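Kojibiose phosphorylase (Gut metagenome, PDB 6W0P) belongs to glycoside hydrolase family 65 and joins an N-terminal beta-sandwich domain to a helical catalytic domain and a small C-terminal domain. Local coordinates at residues I167-H172 with L233-T238; F359-N364 with M431-D436; S414-P419 with G472-D477; T649-D654 with G663-S668. All coordinates share one frame; numbering follows the deposited sequence.

Contact 1 of 4, residues I167-H172 with L233-T238; sequences IKLELH and LNYELT
The shortest bond between the two strands runs from Tyr235 N to Leu169 O and is 2.7 Å long. Leu169 N answers to Tyr235 O at 2.9 Å, and the same double link recurs at Ile167 with Leu237 and at Leu171 with Leu233, an antiparallel ladder of six bonds. The non-hydrogen-bonded pairs, Lys168 with Glu236 and Glu170 with Asn234, carry the polar face. There the extended Glu170 chain sets its carboxylate between two donors of its own strand: Lys168 NZ meets Glu170 OE2 at 2.6 Å and His172 NE2 meets Glu170 OE1 at 3.1 Å. Lys168 slants across Asn234, with Lys168 CE 3.5 Å from Asn234 OD1, while the amide nitrogen of Asn234 bonds Ser223. On the other face leucine and isoleucine suit a dry interior. A first torsion of -56°, with CG anti to the carbonyl carbon, swings the Tyr235 ring toward Leu171. Tyr235 CE2 lies 3.8 Å from Leu171 CG, the side chains crossing at about a right angle, and the tyrosine hydroxyl reaches Thr217. Phe159, Ile157 and Met215 of a second sheet cover these apolar side chains, as expected for an antiparallel beta-sandwich, here the N-terminal domain of the family.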
loop_
_atom_site.group_PDB
_atom_site.type_symbol
_atom_site.label_atom_id
_atom_site.label_comp_id
_atom_site.label_asym_id
_atom_site.label_seq_id
_atom_site.Cartn_x
_atom_site.Cartn_y
_atom_site.Cartn_z
ATOM N N ILE A 167 6.169 55.867 -11.648
ATOM C CA ILE A 167 5.846 54.465 -11.274
ATOM C C ILE A 167 6.613 54.136 -10.008
ATOM O O ILE A 167 7.621 54.812 -9.734
ATOM C CB ILE A 167 6.192 53.480 -12.404
ATOM C CG1 ILE A 167 7.704 53.270 -12.523
ATOM C CG2 ILE A 167 5.576 53.935 -13.716
ATOM C CD1 ILE A 167 8.078 52.142 -13.454
ATOM N N LYS A 168 6.160 53.103 -9.312
ATOM C CA LYS A 168 6.888 52.514 -8.176
ATOM C C LYS A 168 7.377 51.127 -8.580
ATOM O O LYS A 168 6.589 50.375 -9.153
ATOM C CB LYS A 168 5.984 52.437 -6.950
ATOM C CG LYS A 168 6.760 52.304 -5.652
ATOM C CD LYS A 168 6.056 51.512 -4.575
ATOM C CE LYS A 168 6.983 51.271 -3.402
ATOM N NZ LYS A 168 6.230 50.854 -2.199
ATOM N N LEU A 169 8.637 50.818 -8.294
ATOM C CA LEU A 169 9.228 49.478 -8.499
ATOM C C LEU A 169 9.729 48.990 -7.148
ATOM O O LEU A 169 10.422 49.786 -6.469
ATOM C CB LEU A 169 10.361 49.587 -9.517
ATOM C CG LEU A 169 11.248 48.357 -9.677
ATOM C CD1 LEU A 169 10.496 47.186 -10.295
ATOM C CD2 LEU A 169 12.446 48.708 -10.518
ATOM N N GLU A 170 9.319 47.780 -6.756
ATOM C CA GLU A 170 9.823 47.057 -5.561
ATOM C C GLU A 170 10.614 45.829 -6.044
ATOM O O GLU A 170 10.049 45.061 -6.816
ATOM C CB GLU A 170 8.668 46.628 -4.654
ATOM C CG GLU A 170 7.814 47.780 -4.143
ATOM C CD GLU A 170 6.638 47.392 -3.249
ATOM O OE1 GLU A 170 6.415 46.179 -3.029
ATOM O OE2 GLU A 170 5.932 48.299 -2.785
ATOM N N LEU A 171 11.866 45.678 -5.613
ATOM C CA LEU A 171 12.649 44.430 -5.749
ATOM C C LEU A 171 12.586 43.659 -4.424
ATOM O O LEU A 171 12.946 44.238 -3.369
ATOM C CB LEU A 171 14.101 44.738 -6.138
ATOM C CG LEU A 171 14.322 45.644 -7.347
ATOM C CD1 LEU A 171 15.792 45.640 -7.720
ATOM C CD2 LEU A 171 13.472 45.222 -8.533
ATOM N N HIS A 172 12.177 42.388 -4.500
ATOM C CA HIS A 172 12.005 41.489 -3.332
ATOM C C HIS A 172 13.009 40.328 -3.380
ATOM O O HIS A 172 13.254 39.786 -4.484
ATOM C CB HIS A 172 10.579 40.945 -3.296
ATOM C CG HIS A 172 9.501 41.959 -3.121
ATOM N ND1 HIS A 172 8.427 41.744 -2.276
ATOM C CD2 HIS A 172 9.287 43.155 -3.705
ATOM C CE1 HIS A 172 7.605 42.769 -2.345
ATOM N NE2 HIS A 172 8.113 43.648 -3.207
ATOM N N LEU A 233 13.718 46.501 -1.698
ATOM C CA LEU A 233 14.239 47.808 -2.131
ATOM C C LEU A 233 13.104 48.532 -2.875
ATOM O O LEU A 233 12.530 47.933 -3.803
ATOM C CB LEU A 233 15.471 47.557 -3.008
ATOM C CG LEU A 233 16.738 47.089 -2.285
ATOM C CD1 LEU A 233 17.764 46.541 -3.271
ATOM C CD2 LEU A 233 17.362 48.215 -1.479
ATOM N N ASN A 234 12.766 49.762 -2.448
ATOM C CA ASN A 234 11.709 50.628 -3.055
ATOM C C ASN A 234 12.367 51.635 -4.001
ATOM O O ASN A 234 13.329 52.305 -3.574
ATOM C CB ASN A 234 10.893 51.395 -2.005
ATOM C CG ASN A 234 10.079 50.482 -1.117
ATOM O OD1 ASN A 234 9.409 49.565 -1.601
ATOM N ND2 ASN A 234 10.117 50.729 0.185
ATOM N N TYR A 235 11.874 51.736 -5.235
ATOM C CA TYR A 235 12.321 52.759 -6.221
ATOM C C TYR A 235 11.096 53.576 -6.631
ATOM O O TYR A 235 10.065 52.997 -7.005
ATOM C CB TYR A 235 13.078 52.123 -7.392
ATOM C CG TYR A 235 14.266 51.302 -6.949
ATOM C CD1 TYR A 235 15.503 51.887 -6.738
ATOM C CD2 TYR A 235 14.141 49.943 -6.695
ATOM C CE1 TYR A 235 16.582 51.150 -6.283
ATOM C CE2 TYR A 235 15.210 49.192 -6.243
ATOM C CZ TYR A 235 16.432 49.799 -6.028
ATOM O OH TYR A 235 17.483 49.069 -5.576
ATOM N N GLU A 236 11.203 54.889 -6.465
ATOM C CA GLU A 236 10.193 55.890 -6.887
ATOM C C GLU A 236 10.737 56.487 -8.174
ATOM O O GLU A 236 11.623 57.337 -8.086
ATOM C CB GLU A 236 9.986 56.987 -5.835
ATOM C CG GLU A 236 9.630 56.483 -4.448
ATOM C CD GLU A 236 8.265 55.833 -4.322
ATOM O OE1 GLU A 236 8.060 55.093 -3.323
ATOM O OE2 GLU A 236 7.413 56.065 -5.216
ATOM N N LEU A 237 10.293 55.983 -9.320
ATOM C CA LEU A 237 10.881 56.381 -10.617
ATOM C C LEU A 237 9.943 57.360 -11.315
ATOM O O LEU A 237 8.713 57.106 -11.331
ATOM C CB LEU A 237 11.131 55.132 -11.467
ATOM C CG LEU A 237 12.008 54.066 -10.808
ATOM C CD1 LEU A 237 12.036 52.808 -11.640
ATOM C CD2 LEU A 237 13.419 54.588 -10.555
ATOM N N THR A 238 10.534 58.406 -11.888
ATOM C CA THR A 238 9.891 59.312 -12.855
ATOM C C THR A 238 10.353 58.891 -14.245
ATOM O O THR A 238 11.551 58.917 -14.504
ATOM C CB THR A 238 10.187 60.772 -12.498
ATOM O OG1 THR A 238 9.727 60.852 -11.150
ATOM C CG2 THR A 238 9.485 61.781 -13.389
#

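Contact 2 of 4, residues F359-N364 with M431-D436; sequences FYLYSN and MKIYND
The Tyr434 ring spans the gap to Leu361 with one face resting on its own neighbour, Ile433, whose CG2 stands 3.6 Å above the plane and offset toward the rim. Leu361 O and CD2 meet the outer end of this ring, Leu361 CD2 lying 4.0 Å from Tyr434 CE2, and the ring of Tyr430 adjoins it with the planes at about 40°. Ile433 CD1 comes obliquely to the second aromatic, Tyr362, 3.4 Å from Tyr362 OH and 3.8 Å from Tyr362 CZ; the two side chains cross at about a right angle. A tyrosine suits position 434 because it offers both carbon surface and a polar tip: Tyr434 OH gives a weak hydrogen bond of 2.6 Å to Leu361 O, at the C-terminal end of helix 351-361. Two helices of the mainly helical catalytic domain, an (alpha/alpha)6 barrel in this family, thus meet where each ends and the chain turns into the next: Asn364 is the N-cap of helix 365-376 and Asp436 that of helix 437-458. With CG1 anti to its carbonyl carbon (chi1 -56°), Ile433 brings that branch to 4.2 Å from Leu361 CD1, while Ile433 CG2 lies 3.7 Å from Leu361 O. The branched isoleucine therefore touches all three partners, CG1 on the leucine side chain, CG2 between the leucine carbonyl and the Tyr434 ring, and CD1 on Tyr362.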
loop_
_atom_site.group_PDB
_atom_site.type_symbol
_atom_site.label_atom_id
_atom_site.label_comp_id
_atom_site.label_asym_id
_atom_site.label_seq_id
_atom_site.Cartn_x
_atom_site.Cartn_y
_atom_site.Cartn_z
ATOM N N PHE A 359 25.288 11.106 -22.386
ATOM C CA PHE A 359 25.496 12.473 -22.930
ATOM C C PHE A 359 26.736 13.083 -22.248
ATOM O O PHE A 359 27.581 13.695 -22.937
ATOM C CB PHE A 359 24.255 13.350 -22.754
ATOM C CG PHE A 359 24.520 14.790 -23.097
ATOM C CD1 PHE A 359 24.494 15.219 -24.414
ATOM C CD2 PHE A 359 24.838 15.707 -22.112
ATOM C CE1 PHE A 359 24.785 16.538 -24.734
ATOM C CE2 PHE A 359 25.105 17.033 -22.428
ATOM C CZ PHE A 359 25.078 17.442 -23.737
ATOM N N TYR A 360 26.849 12.946 -20.926
ATOM C CA TYR A 360 27.946 13.580 -20.136
ATOM C C TYR A 360 29.279 12.863 -20.406
ATOM O O TYR A 360 30.301 13.543 -20.447
ATOM C CB TYR A 360 27.579 13.694 -18.650
ATOM C CG TYR A 360 26.336 14.524 -18.439
ATOM C CD1 TYR A 360 26.372 15.911 -18.502
ATOM C CD2 TYR A 360 25.113 13.920 -18.183
ATOM C CE1 TYR A 360 25.224 16.671 -18.338
ATOM C CE2 TYR A 360 23.954 14.665 -18.025
ATOM C CZ TYR A 360 24.007 16.048 -18.102
ATOM O OH TYR A 360 22.853 16.776 -17.943
ATOM N N LEU A 361 29.261 11.544 -20.595
ATOM C CA LEU A 361 30.467 10.718 -20.859
ATOM C C LEU A 361 31.166 11.221 -22.123
ATOM O O LEU A 361 32.387 11.185 -22.153
ATOM C CB LEU A 361 30.071 9.248 -21.001
ATOM C CG LEU A 361 29.815 8.512 -19.691
ATOM C CD1 LEU A 361 29.186 7.155 -19.956
ATOM C CD2 LEU A 361 31.083 8.371 -18.855
ATOM N N TYR A 362 30.406 11.696 -23.114
ATOM C CA TYR A 362 30.917 12.079 -24.453
ATOM C C TYR A 362 31.098 13.595 -24.581
ATOM O O TYR A 362 31.557 14.016 -25.647
ATOM C CB TYR A 362 29.999 11.511 -25.536
ATOM C CG TYR A 362 30.164 10.032 -25.739
ATOM C CD1 TYR A 362 31.248 9.529 -26.440
ATOM C CD2 TYR A 362 29.251 9.132 -25.211
ATOM C CE1 TYR A 362 31.403 8.169 -26.622
ATOM C CE2 TYR A 362 29.385 7.767 -25.392
ATOM C CZ TYR A 362 30.479 7.286 -26.088
ATOM O OH TYR A 362 30.650 5.941 -26.249
ATOM N N SER A 363 30.800 14.380 -23.546
ATOM C CA SER A 363 30.920 15.864 -23.567
ATOM C C SER A 363 31.735 16.403 -22.395
ATOM O O SER A 363 32.339 17.441 -22.582
ATOM C CB SER A 363 29.578 16.557 -23.618
ATOM O OG SER A 363 28.819 16.331 -22.442
ATOM N N ASN A 364 31.723 15.793 -21.216
ATOM C CA ASN A 364 32.232 16.479 -19.997
ATOM C C ASN A 364 32.589 15.440 -18.937
ATOM O O ASN A 364 31.698 15.043 -18.158
ATOM C CB ASN A 364 31.197 17.487 -19.505
ATOM C CG ASN A 364 31.637 18.331 -18.330
ATOM O OD1 ASN A 364 32.725 18.124 -17.791
ATOM N ND2 ASN A 364 30.771 19.268 -17.923
ATOM N N MET A 431 34.468 3.887 -16.780
ATOM C CA MET A 431 35.812 3.287 -16.944
ATOM C C MET A 431 35.978 2.905 -18.420
ATOM O O MET A 431 37.096 3.038 -18.939
ATOM C CB MET A 431 35.992 2.065 -16.033
ATOM C CG MET A 431 35.986 2.436 -14.554
ATOM S SD MET A 431 37.382 3.525 -14.080
ATOM C CE MET A 431 38.744 2.402 -14.397
ATOM N N LYS A 432 34.897 2.506 -19.087
ATOM C CA LYS A 432 34.967 2.082 -20.500
ATOM C C LYS A 432 35.275 3.298 -21.390
ATOM O O LYS A 432 35.959 3.118 -22.386
ATOM C CB LYS A 432 33.675 1.378 -20.906
ATOM C CG LYS A 432 33.664 0.889 -22.346
ATOM C CD LYS A 432 32.278 0.701 -22.893
ATOM C CE LYS A 432 31.803 -0.738 -22.911
ATOM N NZ LYS A 432 30.474 -0.828 -23.575
ATOM N N ILE A 433 34.820 4.498 -21.033
ATOM C CA ILE A 433 35.089 5.724 -21.838
ATOM C C ILE A 433 36.429 6.349 -21.420
ATOM O O ILE A 433 37.123 6.848 -22.311
ATOM C CB ILE A 433 33.914 6.717 -21.728
ATOM C CG1 ILE A 433 32.577 6.086 -22.130
ATOM C CG2 ILE A 433 34.205 7.971 -22.530
ATOM C CD1 ILE A 433 32.568 5.455 -23.513
ATOM N N TYR A 434 36.792 6.329 -20.135
ATOM C CA TYR A 434 37.919 7.136 -19.584
ATOM C C TYR A 434 39.016 6.321 -18.894
ATOM O O TYR A 434 40.072 6.915 -18.573
ATOM C CB TYR A 434 37.372 8.124 -18.567
ATOM C CG TYR A 434 36.600 9.221 -19.234
ATOM C CD1 TYR A 434 37.258 10.166 -20.002
ATOM C CD2 TYR A 434 35.220 9.293 -19.127
ATOM C CE1 TYR A 434 36.557 11.190 -20.613
ATOM C CE2 TYR A 434 34.509 10.311 -19.730
ATOM C CZ TYR A 434 35.183 11.261 -20.471
ATOM O OH TYR A 434 34.500 12.264 -21.074
ATOM N N ASN A 435 38.771 5.042 -18.626
ATOM C CA ASN A 435 39.692 4.145 -17.879
ATOM C C ASN A 435 40.447 4.951 -16.811
ATOM O O ASN A 435 41.686 4.974 -16.859
ATOM C CB ASN A 435 40.623 3.423 -18.851
ATOM C CG ASN A 435 41.315 2.261 -18.179
ATOM O OD1 ASN A 435 41.099 2.015 -16.995
ATOM N ND2 ASN A 435 42.139 1.543 -18.929
ATOM N N ASP A 436 39.708 5.567 -15.884
ATOM C CA ASP A 436 40.209 6.499 -14.842
ATOM C C ASP A 436 40.685 5.685 -13.633
ATOM O O ASP A 436 39.879 5.421 -12.718
ATOM C CB ASP A 436 39.113 7.499 -14.487
ATOM C CG ASP A 436 39.477 8.528 -13.432
ATOM O OD1 ASP A 436 40.509 8.328 -12.732
ATOM O OD2 ASP A 436 38.701 9.507 -13.297
#

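Contact 3 of 4, residues S414-P419 with G472-D477; sequences STQFQP and GVMGPD
The approach to helix 418-434, with Phe417 as its N-cap residue, is joined here to a loop that opens in a G1 beta bulge: Gly472 and Val473 both face Val483, and Gly472 supplies the positive phi (68°) that the first bulge position usually adopts. Thr415 O accepts Met474 N at 2.9 Å. The Thr415 hydroxyl, set between N and the carbonyl carbon (chi1 62°), bonds back to Gln411 O, with Met474 CB lying against it. The long unbranched chains of Gln416 and Met474 slant across each other, Met474 SD 3.6 Å from Gln416 CD, and Gln416 NE2 goes on to bond Gly475 O at 3.2 Å, nearly in its own amide plane though above the carbonyl plane of Gly475. Val473 CG1 packs on Phe417 CE2 at 3.7 Å. Gln418 lays OE1 against the Gly475-Pro476 peptide, 3.1 Å from Pro476 N, which as a proline nitrogen has no proton to give. Two waters bridge the segments. One accepts from both Gln416 NE2 and Gln418 NE2 and donates to Pro476 O at 2.7 Å; the other accepts from Gln418 N and lies 2.7 Å from Met474 O, close to Gln418 OE1 as well. Glutamine suits both places: Gln416 donates twice through NE2, and Gln418 can give and accept where the G1-bulge loop meets the start of helix 418-434 in the (alpha/alpha)6 barrel domain.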
loop_
_atom_site.group_PDB
_atom_site.type_symbol
_atom_site.label_atom_id
_atom_site.label_comp_id
_atom_site.label_asym_id
_atom_site.label_seq_id
_atom_site.Cartn_x
_atom_site.Cartn_y
_atom_site.Cartn_z
ATOM N N SER A 414 10.944 -1.955 -2.348
ATOM C CA SER A 414 11.392 -3.240 -1.743
ATOM C C SER A 414 11.759 -4.247 -2.838
ATOM O O SER A 414 12.349 -5.310 -2.505
ATOM C CB SER A 414 10.362 -3.818 -0.818
ATOM O OG SER A 414 10.098 -2.928 0.257
ATOM N N THR A 415 11.457 -3.951 -4.105
ATOM C CA THR A 415 11.461 -4.992 -5.166
ATOM C C THR A 415 12.457 -4.724 -6.297
ATOM O O THR A 415 12.798 -5.721 -6.976
ATOM C CB THR A 415 10.056 -5.172 -5.736
ATOM O OG1 THR A 415 9.675 -3.935 -6.328
ATOM C CG2 THR A 415 9.082 -5.604 -4.670
ATOM N N GLN A 416 12.883 -3.480 -6.504
ATOM C CA GLN A 416 13.633 -3.058 -7.716
ATOM C C GLN A 416 15.072 -2.728 -7.326
ATOM O O GLN A 416 15.274 -1.750 -6.588
ATOM C CB GLN A 416 12.992 -1.836 -8.378
ATOM C CG GLN A 416 11.670 -2.112 -9.082
ATOM C CD GLN A 416 11.164 -0.858 -9.754
ATOM O OE1 GLN A 416 10.877 0.129 -9.079
ATOM N NE2 GLN A 416 11.181 -0.856 -11.086
ATOM N N PHE A 417 16.046 -3.475 -7.842
ATOM C CA PHE A 417 17.479 -3.239 -7.523
ATOM C C PHE A 417 18.179 -2.594 -8.716
ATOM O O PHE A 417 19.410 -2.419 -8.653
ATOM C CB PHE A 417 18.079 -4.529 -6.955
ATOM C CG PHE A 417 17.213 -5.079 -5.850
ATOM C CD1 PHE A 417 16.779 -4.262 -4.823
ATOM C CD2 PHE A 417 16.752 -6.380 -5.883
ATOM C CE1 PHE A 417 15.942 -4.750 -3.827
ATOM C CE2 PHE A 417 15.922 -6.871 -4.886
ATOM C CZ PHE A 417 15.512 -6.056 -3.864
ATOM N N GLN A 418 17.414 -2.162 -9.725
ATOM C CA GLN A 418 17.960 -1.429 -10.899
ATOM C C GLN A 418 18.767 -0.220 -10.440
ATOM O O GLN A 418 19.702 0.143 -11.131
ATOM C CB GLN A 418 16.873 -1.034 -11.921
ATOM C CG GLN A 418 15.765 -0.125 -11.396
ATOM C CD GLN A 418 14.476 -0.254 -12.182
ATOM O OE1 GLN A 418 14.074 -1.346 -12.582
ATOM N NE2 GLN A 418 13.823 0.865 -12.418
ATOM N N PRO A 419 18.512 0.475 -9.309
ATOM C CA PRO A 419 19.393 1.591 -8.949
ATOM C C PRO A 419 20.810 1.134 -8.569
ATOM O O PRO A 419 21.769 1.816 -8.918
ATOM C CB PRO A 419 18.701 2.263 -7.762
ATOM C CG PRO A 419 17.272 1.723 -7.762
ATOM C CD PRO A 419 17.356 0.354 -8.393
ATOM N N GLY A 472 11.061 -12.355 -5.346
ATOM C CA GLY A 472 10.139 -11.311 -4.873
ATOM C C GLY A 472 10.598 -9.964 -5.360
ATOM O O GLY A 472 10.790 -9.067 -4.535
ATOM N N VAL A 473 10.839 -9.856 -6.665
ATOM C CA VAL A 473 11.473 -8.653 -7.272
ATOM C C VAL A 473 10.575 -8.070 -8.356
ATOM O O VAL A 473 9.490 -8.644 -8.666
ATOM C CB VAL A 473 12.888 -8.959 -7.792
ATOM C CG1 VAL A 473 13.812 -9.311 -6.634
ATOM C CG2 VAL A 473 12.912 -10.030 -8.874
ATOM N N MET A 474 11.031 -6.943 -8.877
ATOM C CA MET A 474 10.445 -6.244 -10.029
ATOM C C MET A 474 11.609 -5.693 -10.849
ATOM O O MET A 474 12.495 -5.035 -10.244
ATOM C CB MET A 474 9.551 -5.095 -9.543
ATOM C CG MET A 474 9.090 -4.186 -10.653
ATOM S SD MET A 474 8.117 -2.758 -10.101
ATOM C CE MET A 474 6.572 -3.537 -9.652
ATOM N N GLY A 475 11.596 -5.946 -12.162
ATOM C CA GLY A 475 12.582 -5.401 -13.099
ATOM C C GLY A 475 12.157 -4.006 -13.519
ATOM O O GLY A 475 11.234 -3.440 -12.939
ATOM N N PRO A 476 12.801 -3.404 -14.543
ATOM C CA PRO A 476 12.324 -2.127 -15.075
ATOM C C PRO A 476 10.847 -2.156 -15.524
ATOM O O PRO A 476 10.208 -1.116 -15.410
ATOM C CB PRO A 476 13.284 -1.848 -16.249
ATOM C CG PRO A 476 14.537 -2.656 -15.923
ATOM C CD PRO A 476 14.028 -3.883 -15.195
ATOM N N ASP A 477 10.340 -3.302 -15.996
ATOM C CA ASP A 477 8.913 -3.487 -16.374
ATOM C C ASP A 477 8.113 -3.527 -15.075
ATOM O O ASP A 477 8.083 -4.571 -14.410
ATOM C CB ASP A 477 8.631 -4.746 -17.211
ATOM C CG ASP A 477 7.140 -5.034 -17.356
ATOM O OD1 ASP A 477 6.375 -4.069 -17.254
ATOM O OD2 ASP A 477 6.737 -6.234 -17.530
HETATM O O HOH W 1 10.928 0.836 -13.753
HETATM O O HOH W 2 14.618 -3.367 -10.725
#

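Contact 4 of 4, residues T649-D654 with G663-S668; sequences TRLDLD and GIHMTS
Gly663, whose backbone angles (phi 146°) are ones a residue with a side chain could hardly adopt, leads the chain into Ile664, which packs its CB 3.8 Å from Asp652 OD2 while the rest of its side chain turns off to Tyr316 and Gln320 of helix 308-324. His665 is held twice by the same aspartate. Its backbone N reaches Asp652 OD2 at 3.0 Å, nearly straight, and His665 ND1 gives a 2.6 Å bond to the syn lone pair of Asp652 OD1, which lies close to the ring plane. With that in-plane bond goes a carboxylate only 22° from the imidazole plane. Its two oxygens let one aspartate serve both donors. Thr660 OG1 is a further partner of OD1, and His665 NE2 makes a weak bond to Asn659 OD1. Over one ring face sits Leu651 CD2 in a CH-pi contact, 3.8 Å from the centroid of His665; the leucine gets there with CG anti to its backbone N (chi1 -170°). One helical turn later, Ser668 OG lies 3.6 Å from Leu651 CB, a small residue against a bulky one. The His-carboxylate bond, with a second bond from the same aspartate to the backbone N, sits at the N-cap residue of helix 666-680 in the (alpha/alpha)6 barrel domain.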
loop_
_atom_site.group_PDB
_atom_site.type_symbol
_atom_site.label_atom_id
_atom_site.label_comp_id
_atom_site.label_asym_id
_atom_site.label_seq_id
_atom_site.Cartn_x
_atom_site.Cartn_y
_atom_site.Cartn_z
ATOM N N THR A 649 12.263 15.054 -29.909
ATOM C CA THR A 649 12.845 16.389 -29.602
ATOM C C THR A 649 11.777 17.374 -29.111
ATOM O O THR A 649 12.203 18.489 -28.676
ATOM C CB THR A 649 13.588 17.008 -30.788
ATOM O OG1 THR A 649 12.643 17.475 -31.754
ATOM C CG2 THR A 649 14.557 16.042 -31.438
ATOM N N ARG A 650 10.483 16.996 -29.155
ATOM C CA ARG A 650 9.324 17.917 -28.977
ATOM C C ARG A 650 8.467 17.553 -27.751
ATOM O O ARG A 650 7.440 18.219 -27.544
ATOM C CB ARG A 650 8.422 17.888 -30.222
ATOM C CG ARG A 650 9.133 18.191 -31.533
ATOM C CD ARG A 650 9.790 19.562 -31.538
ATOM N NE ARG A 650 8.819 20.612 -31.267
ATOM C CZ ARG A 650 9.045 21.901 -31.439
ATOM N NH1 ARG A 650 10.216 22.314 -31.911
ATOM N NH2 ARG A 650 8.084 22.772 -31.140
ATOM N N LEU A 651 8.822 16.546 -26.963
ATOM C CA LEU A 651 7.878 16.048 -25.942
ATOM C C LEU A 651 7.468 17.200 -25.019
ATOM O O LEU A 651 6.244 17.342 -24.777
ATOM C CB LEU A 651 8.481 14.883 -25.157
ATOM C CG LEU A 651 7.476 14.155 -24.261
ATOM C CD1 LEU A 651 7.674 12.654 -24.340
ATOM C CD2 LEU A 651 7.595 14.609 -22.812
ATOM N N ASP A 652 8.423 18.003 -24.525
ATOM C CA ASP A 652 8.116 19.177 -23.650
ATOM C C ASP A 652 7.634 20.391 -24.475
ATOM O O ASP A 652 6.597 21.000 -24.103
ATOM C CB ASP A 652 9.305 19.499 -22.749
ATOM C CG ASP A 652 9.465 18.423 -21.696
ATOM O OD1 ASP A 652 8.459 18.137 -20.992
ATOM O OD2 ASP A 652 10.547 17.846 -21.617
ATOM N N LEU A 653 8.329 20.782 -25.548
ATOM C CA LEU A 653 7.942 22.031 -26.273
ATOM C C LEU A 653 6.464 21.975 -26.683
ATOM O O LEU A 653 5.773 23.009 -26.576
ATOM C CB LEU A 653 8.844 22.232 -27.486
ATOM C CG LEU A 653 10.294 22.580 -27.175
ATOM C CD1 LEU A 653 11.101 22.576 -28.437
ATOM C CD2 LEU A 653 10.422 23.936 -26.501
ATOM N N ASP A 654 6.000 20.826 -27.176
ATOM C CA ASP A 654 4.610 20.673 -27.671
ATOM C C ASP A 654 3.795 19.815 -26.685
ATOM O O ASP A 654 2.675 19.401 -27.090
ATOM C CB ASP A 654 4.606 20.105 -29.102
ATOM C CG ASP A 654 5.477 20.860 -30.101
ATOM O OD1 ASP A 654 5.562 22.103 -30.011
ATOM O OD2 ASP A 654 6.076 20.202 -30.967
ATOM N N GLY A 663 6.762 20.528 -15.128
ATOM C CA GLY A 663 8.226 20.510 -15.319
ATOM C C GLY A 663 8.598 19.797 -16.597
ATOM O O GLY A 663 7.712 19.201 -17.243
ATOM N N ILE A 664 9.849 19.941 -17.004
ATOM C CA ILE A 664 10.391 19.271 -18.218
ATOM C C ILE A 664 10.686 17.822 -17.818
ATOM O O ILE A 664 10.839 17.561 -16.581
ATOM C CB ILE A 664 11.634 20.018 -18.745
ATOM C CG1 ILE A 664 12.813 19.967 -17.767
ATOM C CG2 ILE A 664 11.284 21.447 -19.108
ATOM C CD1 ILE A 664 14.023 20.706 -18.268
ATOM N N HIS A 665 10.736 16.926 -18.800
ATOM C CA HIS A 665 11.024 15.483 -18.629
ATOM C C HIS A 665 12.495 15.201 -18.978
ATOM O O HIS A 665 12.834 15.061 -20.178
ATOM C CB HIS A 665 10.080 14.659 -19.494
ATOM C CG HIS A 665 8.639 14.857 -19.218
ATOM N ND1 HIS A 665 7.984 15.988 -19.585
ATOM C CD2 HIS A 665 7.719 14.034 -18.681
ATOM C CE1 HIS A 665 6.717 15.868 -19.274
ATOM N NE2 HIS A 665 6.530 14.687 -18.718
ATOM N N MET A 666 13.323 15.098 -17.946
ATOM C CA MET A 666 14.793 15.102 -18.072
ATOM C C MET A 666 15.228 13.853 -18.862
ATOM O O MET A 666 16.022 13.988 -19.787
ATOM C CB MET A 666 15.395 15.128 -16.668
ATOM C CG MET A 666 16.639 15.962 -16.531
ATOM S SD MET A 666 16.485 17.600 -17.260
ATOM C CE MET A 666 17.756 17.442 -18.510
ATOM N N THR A 667 14.713 12.673 -18.527
ATOM C CA THR A 667 15.092 11.400 -19.200
ATOM C C THR A 667 14.674 11.459 -20.673
ATOM O O THR A 667 15.447 11.031 -21.525
ATOM C CB THR A 667 14.493 10.168 -18.524
ATOM O OG1 THR A 667 15.151 10.064 -17.274
ATOM C CG2 THR A 667 14.741 8.894 -19.301
ATOM N N SER A 668 13.493 11.978 -20.949
ATOM C CA SER A 668 12.976 12.150 -22.324
ATOM C C SER A 668 13.915 13.077 -23.105
ATOM O O SER A 668 14.217 12.784 -24.288
ATOM C CB SER A 668 11.570 12.656 -22.322
ATOM O OG SER A 668 11.294 13.198 -23.606
#

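Contact 1 stands apart, in the five-stranded antiparallel sheet of the N-terminal domain, its centre 37 Å from that of contact 4 and 50 and 55 Å from those of contacts 2 and 3. It also closes along the chain before any other opens. The remaining three lie in the helical catalytic domain, with centres 25 to 27 Å apart. Contacts 2 and 3 use the two ends of helix 418-434 and interleave in sequence. Contact 4 comes last, at the start of helix 666-680, its nearest atoms about 5 Å from contact 2. Contact 1 thus belongs to the sandwich domain alone, while contacts 2 to 4 tie helix ends and loops together within the catalytic domain.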